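Local structure of HP1028 (4INN) at residues 34-46 with 148-160. The protein probably binds and transports a ligand in the manner of lipocalins, within a beta-barrel. The protein carries 1 engineered substitution. Residues are numbered along the deposited sequence; the frame is centred on the assembly and turned at random.
Sequences VELPGIYQTQEFL and KTFTWKRLSDEEI
Closure of the lipocalin barrel, where the first strand meets the last, brings Tyr40 against Arg154 and Gln41 against Lys153 in antiparallel register. The hydrogen-bonded pair is Gln41 with Lys153: Gln41 N gives to Lys153 O at 2.8 Å and Lys153 N returns the bond to Gln41 O. Beyond them Leu155 N points almost straight at Ile39 O (2.9 Å, 179°). The stretched-out chain of Arg154 runs past the Tyr40 ring, its guanidinium plane nearly perpendicular to the ring; Arg154 NH2 reaches a lone pair of Pro37 O at 2.9 Å, while Tyr40 OH donates to Leu36 O. Past Gln41 the first strand has ended, and side chains continue the seam. Thr42 CG2 sits over the centre of the Trp152 six-membered ring, 3.5 Å from its centroid, a CH-pi contact; Phe136 also stacks with this indole. Gln43, with CG anti to the backbone N (chi1 -165°), extends so that OE1 takes the place of a strand carbonyl, accepting from Thr151 N at 2.8 Å. Phe150, which lines the pocket occupied by a polyether, turns its edge to the face of Phe45 in a T-shaped pair, Phe150 CE1 lying 3.6 Å from Phe45 CG.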
loop_
_atom_site.group_PDB
_atom_site.type_symbol
_atom_site.label_atom_id
_atom_site.label_comp_id
_atom_site.label_asym_id
_atom_site.label_seq_id
_atom_site.Cartn_x
_atom_site.Cartn_y
_atom_site.Cartn_z
ATOM N N VAL A 34 5.031 17.076 -6.472
ATOM C CA VAL A 34 4.920 15.734 -5.912
ATOM C C VAL A 34 3.540 15.141 -6.189
ATOM O O VAL A 34 2.532 15.828 -6.175
ATOM C CB VAL A 34 5.140 15.681 -4.378
ATOM C CG1 VAL A 34 6.610 15.498 -4.028
ATOM C CG2 VAL A 34 4.564 16.904 -3.710
ATOM N N GLU A 35 3.523 13.841 -6.412
ATOM C CA GLU A 35 2.301 13.119 -6.593
ATOM C C GLU A 35 2.385 11.816 -5.804
ATOM O O GLU A 35 3.451 11.427 -5.331
ATOM C CB GLU A 35 2.035 12.874 -8.081
ATOM C CG GLU A 35 3.230 12.339 -8.876
ATOM C CD GLU A 35 2.816 11.398 -10.017
ATOM O OE1 GLU A 35 1.797 11.674 -10.707
ATOM O OE2 GLU A 35 3.506 10.362 -10.209
ATOM N N LEU A 36 1.236 11.173 -5.621
ATOM C CA LEU A 36 1.179 9.961 -4.829
ATOM C C LEU A 36 1.650 8.768 -5.672
ATOM O O LEU A 36 2.431 7.961 -5.186
ATOM C CB LEU A 36 -0.216 9.789 -4.202
ATOM C CG LEU A 36 -0.482 8.561 -3.330
ATOM C CD1 LEU A 36 0.421 8.637 -2.126
ATOM C CD2 LEU A 36 -1.934 8.436 -2.886
ATOM N N PRO A 37 1.225 8.662 -6.941
ATOM C CA PRO A 37 1.724 7.470 -7.638
ATOM C C PRO A 37 3.247 7.374 -7.632
ATOM O O PRO A 37 3.943 8.350 -7.877
ATOM C CB PRO A 37 1.171 7.621 -9.073
ATOM C CG PRO A 37 -0.094 8.400 -8.904
ATOM C CD PRO A 37 0.161 9.342 -7.726
ATOM N N GLY A 38 3.736 6.180 -7.358
ATOM C CA GLY A 38 5.116 5.966 -7.063
ATOM C C GLY A 38 5.311 4.695 -6.253
ATOM O O GLY A 38 4.380 4.002 -5.914
ATOM N N ILE A 39 6.560 4.389 -5.985
ATOM C CA ILE A 39 6.924 3.269 -5.190
ATOM C C ILE A 39 7.504 3.781 -3.846
ATOM O O ILE A 39 8.247 4.794 -3.786
ATOM C CB ILE A 39 7.866 2.401 -5.986
ATOM C CG1 ILE A 39 7.073 1.767 -7.120
ATOM C CG2 ILE A 39 8.421 1.307 -5.111
ATOM C CD1 ILE A 39 7.883 0.995 -8.148
ATOM N N TYR A 40 7.108 3.119 -2.770
ATOM C CA TYR A 40 7.511 3.530 -1.448
ATOM C C TYR A 40 7.984 2.321 -0.692
ATOM O O TYR A 40 7.725 1.182 -1.068
ATOM C CB TYR A 40 6.339 4.173 -0.685
ATOM C CG TYR A 40 5.765 5.378 -1.349
ATOM C CD1 TYR A 40 6.123 6.658 -0.954
ATOM C CD2 TYR A 40 4.907 5.238 -2.410
ATOM C CE1 TYR A 40 5.613 7.772 -1.623
ATOM C CE2 TYR A 40 4.394 6.338 -3.077
ATOM C CZ TYR A 40 4.734 7.594 -2.676
ATOM O OH TYR A 40 4.193 8.642 -3.351
ATOM N N GLN A 41 8.701 2.571 0.375
ATOM C CA GLN A 41 9.165 1.484 1.234
ATOM C C GLN A 41 8.494 1.663 2.570
ATOM O O GLN A 41 8.673 2.688 3.209
ATOM C CB GLN A 41 10.697 1.518 1.396
ATOM C CG GLN A 41 11.204 0.383 2.282
ATOM C CD GLN A 41 12.685 0.467 2.621
ATOM O OE1 GLN A 41 13.466 1.132 1.941
ATOM N NE2 GLN A 41 13.082 -0.269 3.670
ATOM N N THR A 42 7.730 0.672 2.987
ATOM C CA THR A 42 6.989 0.765 4.234
ATOM C C THR A 42 7.900 0.625 5.450
ATOM O O THR A 42 9.093 0.328 5.340
ATOM C CB THR A 42 5.916 -0.319 4.329
ATOM O OG1 THR A 42 6.559 -1.580 4.526
ATOM C CG2 THR A 42 5.034 -0.350 3.071
ATOM N N GLN A 43 7.324 0.845 6.617
ATOM C CA GLN A 43 8.061 0.872 7.856
ATOM C C GLN A 43 7.804 -0.428 8.540
ATOM O O GLN A 43 6.673 -0.828 8.707
ATOM C CB GLN A 43 7.565 2.026 8.740
ATOM C CG GLN A 43 8.499 2.368 9.884
ATOM C CD GLN A 43 7.986 3.488 10.782
ATOM O OE1 GLN A 43 7.580 4.542 10.331
ATOM N NE2 GLN A 43 8.030 3.257 12.070
ATOM N N GLU A 44 8.873 -1.099 8.912
ATOM C CA GLU A 44 8.815 -2.250 9.790
ATOM C C GLU A 44 8.027 -1.912 11.065
ATOM O O GLU A 44 8.247 -0.861 11.665
ATOM C CB GLU A 44 10.243 -2.596 10.157
ATOM C CG GLU A 44 10.412 -3.788 11.069
ATOM C CD GLU A 44 11.874 -4.151 11.195
ATOM O OE1 GLU A 44 12.688 -3.250 11.550
ATOM O OE2 GLU A 44 12.198 -5.334 10.914
ATOM N N PHE A 45 7.112 -2.805 11.453
ATOM C CA PHE A 45 6.358 -2.687 12.695
ATOM C C PHE A 45 5.907 -4.058 13.136
ATOM O O PHE A 45 5.162 -4.712 12.411
ATOM C CB PHE A 45 5.125 -1.816 12.506
ATOM C CG PHE A 45 4.286 -1.675 13.753
ATOM C CD1 PHE A 45 4.799 -1.051 14.878
ATOM C CD2 PHE A 45 2.982 -2.154 13.786
ATOM C CE1 PHE A 45 4.040 -0.920 16.021
ATOM C CE2 PHE A 45 2.210 -2.030 14.921
ATOM C CZ PHE A 45 2.738 -1.409 16.048
ATOM N N LEU A 46 6.349 -4.466 14.338
ATOM C CA LEU A 46 6.146 -5.813 14.891
ATOM C C LEU A 46 6.539 -6.927 13.911
ATOM O O LEU A 46 7.646 -6.897 13.378
ATOM C CB LEU A 46 4.722 -5.954 15.437
ATOM C CG LEU A 46 4.526 -5.730 16.953
ATOM C CD1 LEU A 46 5.482 -4.708 17.546
ATOM C CD2 LEU A 46 3.068 -5.359 17.248
ATOM N N LYS A 148 -2.492 4.706 14.170
ATOM C CA LYS A 148 -1.055 4.973 14.279
ATOM C C LYS A 148 -0.511 5.521 12.976
ATOM O O LYS A 148 -1.040 5.243 11.920
ATOM C CB LYS A 148 -0.321 3.678 14.634
ATOM C CG LYS A 148 1.131 3.894 15.050
ATOM C CD LYS A 148 1.651 2.742 15.918
ATOM C CE LYS A 148 3.003 3.063 16.555
ATOM N NZ LYS A 148 4.033 3.346 15.514
ATOM N N THR A 149 0.565 6.279 13.046
ATOM C CA THR A 149 1.109 6.931 11.842
ATOM C C THR A 149 2.503 6.396 11.614
ATOM O O THR A 149 3.283 6.272 12.544
ATOM C CB THR A 149 1.089 8.496 11.943
ATOM O OG1 THR A 149 -0.270 8.957 11.939
ATOM C CG2 THR A 149 1.809 9.152 10.771
ATOM N N PHE A 150 2.790 6.027 10.368
ATOM C CA PHE A 150 4.080 5.451 9.995
ATOM C C PHE A 150 4.701 6.301 8.913
ATOM O O PHE A 150 4.003 7.056 8.215
ATOM C CB PHE A 150 3.841 4.062 9.437
ATOM C CG PHE A 150 3.232 3.077 10.428
ATOM C CD1 PHE A 150 4.027 2.352 11.266
ATOM C CD2 PHE A 150 1.856 2.844 10.449
ATOM C CE1 PHE A 150 3.483 1.432 12.132
ATOM C CE2 PHE A 150 1.297 1.948 11.318
ATOM C CZ PHE A 150 2.111 1.235 12.174
ATOM N N THR A 151 5.997 6.193 8.703
ATOM C CA THR A 151 6.526 6.894 7.547
ATOM C C THR A 151 7.098 5.976 6.454
ATOM O O THR A 151 7.944 5.138 6.696
ATOM C CB THR A 151 7.346 8.165 7.893
ATOM O OG1 THR A 151 8.543 8.204 7.115
ATOM C CG2 THR A 151 7.653 8.258 9.333
ATOM N N TRP A 152 6.573 6.159 5.249
ATOM C CA TRP A 152 6.884 5.348 4.076
ATOM C C TRP A 152 7.752 6.193 3.139
ATOM O O TRP A 152 7.287 7.236 2.675
ATOM C CB TRP A 152 5.581 4.987 3.360
ATOM C CG TRP A 152 4.750 3.986 4.082
ATOM C CD1 TRP A 152 4.828 3.662 5.388
ATOM C CD2 TRP A 152 3.704 3.190 3.536
ATOM N NE1 TRP A 152 3.924 2.692 5.700
ATOM C CE2 TRP A 152 3.208 2.384 4.581
ATOM C CE3 TRP A 152 3.154 3.056 2.254
ATOM C CZ2 TRP A 152 2.182 1.458 4.403
ATOM C CZ3 TRP A 152 2.127 2.134 2.065
ATOM C CH2 TRP A 152 1.652 1.338 3.143
ATOM N N LYS A 153 8.998 5.768 2.899
ATOM C CA LYS A 153 9.915 6.543 2.089
ATOM C C LYS A 153 9.589 6.382 0.627
ATOM O O LYS A 153 9.401 5.272 0.154
ATOM C CB LYS A 153 11.374 6.092 2.267
ATOM C CG LYS A 153 12.167 6.819 3.346
ATOM C CD LYS A 153 12.479 5.900 4.532
ATOM C CE LYS A 153 13.693 5.006 4.262
ATOM N NZ LYS A 153 13.439 3.523 4.355
ATOM N N ARG A 154 9.588 7.491 -0.104
ATOM C CA ARG A 154 9.501 7.436 -1.538
ATOM C C ARG A 154 10.820 7.016 -2.155
ATOM O O ARG A 154 11.863 7.514 -1.775
ATOM C CB ARG A 154 9.102 8.779 -2.111
ATOM C CG ARG A 154 8.496 8.570 -3.475
ATOM C CD ARG A 154 8.408 9.839 -4.231
ATOM N NE ARG A 154 8.089 9.558 -5.619
ATOM C CZ ARG A 154 6.872 9.439 -6.110
ATOM N NH1 ARG A 154 5.805 9.542 -5.325
ATOM N NH2 ARG A 154 6.726 9.195 -7.394
ATOM N N LEU A 155 10.776 6.110 -3.119
ATOM C CA LEU A 155 11.962 5.748 -3.872
ATOM C C LEU A 155 12.071 6.570 -5.143
ATOM O O LEU A 155 11.076 6.883 -5.796
ATOM C CB LEU A 155 11.908 4.291 -4.260
ATOM C CG LEU A 155 12.493 3.302 -3.273
ATOM C CD1 LEU A 155 12.075 3.550 -1.862
ATOM C CD2 LEU A 155 12.098 1.909 -3.748
ATOM N N SER A 156 13.287 6.943 -5.471
ATOM C CA SER A 156 13.586 7.590 -6.729
ATOM C C SER A 156 13.644 6.511 -7.822
ATOM O O SER A 156 13.760 5.322 -7.518
ATOM C CB SER A 156 14.942 8.288 -6.622
ATOM O OG SER A 156 15.963 7.307 -6.489
ATOM N N ASP A 157 13.623 6.940 -9.077
ATOM C CA ASP A 157 13.743 6.034 -10.217
ATOM C C ASP A 157 15.072 5.311 -10.235
ATOM O O ASP A 157 15.171 4.204 -10.765
ATOM C CB ASP A 157 13.537 6.782 -11.534
ATOM C CG ASP A 157 12.144 7.430 -11.628
ATOM O OD1 ASP A 157 11.418 7.491 -10.608
ATOM O OD2 ASP A 157 11.765 7.895 -12.718
ATOM N N GLU A 158 16.089 5.907 -9.639
ATOM C CA GLU A 158 17.392 5.264 -9.567
ATOM C C GLU A 158 17.390 4.108 -8.563
ATOM O O GLU A 158 18.002 3.091 -8.791
ATOM C CB GLU A 158 18.484 6.307 -9.218
ATOM C CG GLU A 158 19.901 5.750 -9.012
ATOM C CD GLU A 158 20.495 5.064 -10.253
ATOM O OE1 GLU A 158 19.815 4.939 -11.304
ATOM O OE2 GLU A 158 21.667 4.635 -10.173
ATOM N N GLU A 159 16.706 4.266 -7.441
ATOM C CA GLU A 159 16.704 3.203 -6.437
ATOM C C GLU A 159 15.846 2.083 -6.945
ATOM O O GLU A 159 16.227 0.934 -6.830
ATOM C CB GLU A 159 16.164 3.697 -5.110
ATOM C CG GLU A 159 16.966 4.842 -4.534
ATOM C CD GLU A 159 16.187 5.607 -3.503
ATOM O OE1 GLU A 159 15.375 6.488 -3.880
ATOM O OE2 GLU A 159 16.394 5.312 -2.314
ATOM N N ILE A 160 14.698 2.419 -7.527
ATOM C CA ILE A 160 13.798 1.404 -8.032
ATOM C C ILE A 160 14.540 0.515 -9.024
ATOM O O ILE A 160 14.364 -0.706 -9.031
ATOM C CB ILE A 160 12.575 1.989 -8.757
ATOM C CG1 ILE A 160 11.657 2.773 -7.803
ATOM C CG2 ILE A 160 11.770 0.853 -9.371
ATOM C CD1 ILE A 160 10.645 3.707 -8.481
HETATM O O HOH W 1 8.495 6.342 -6.813
HETATM O O HOH W 2 10.395 3.056 5.714
HETATM O O HOH W 3 4.383 0.455 7.788
#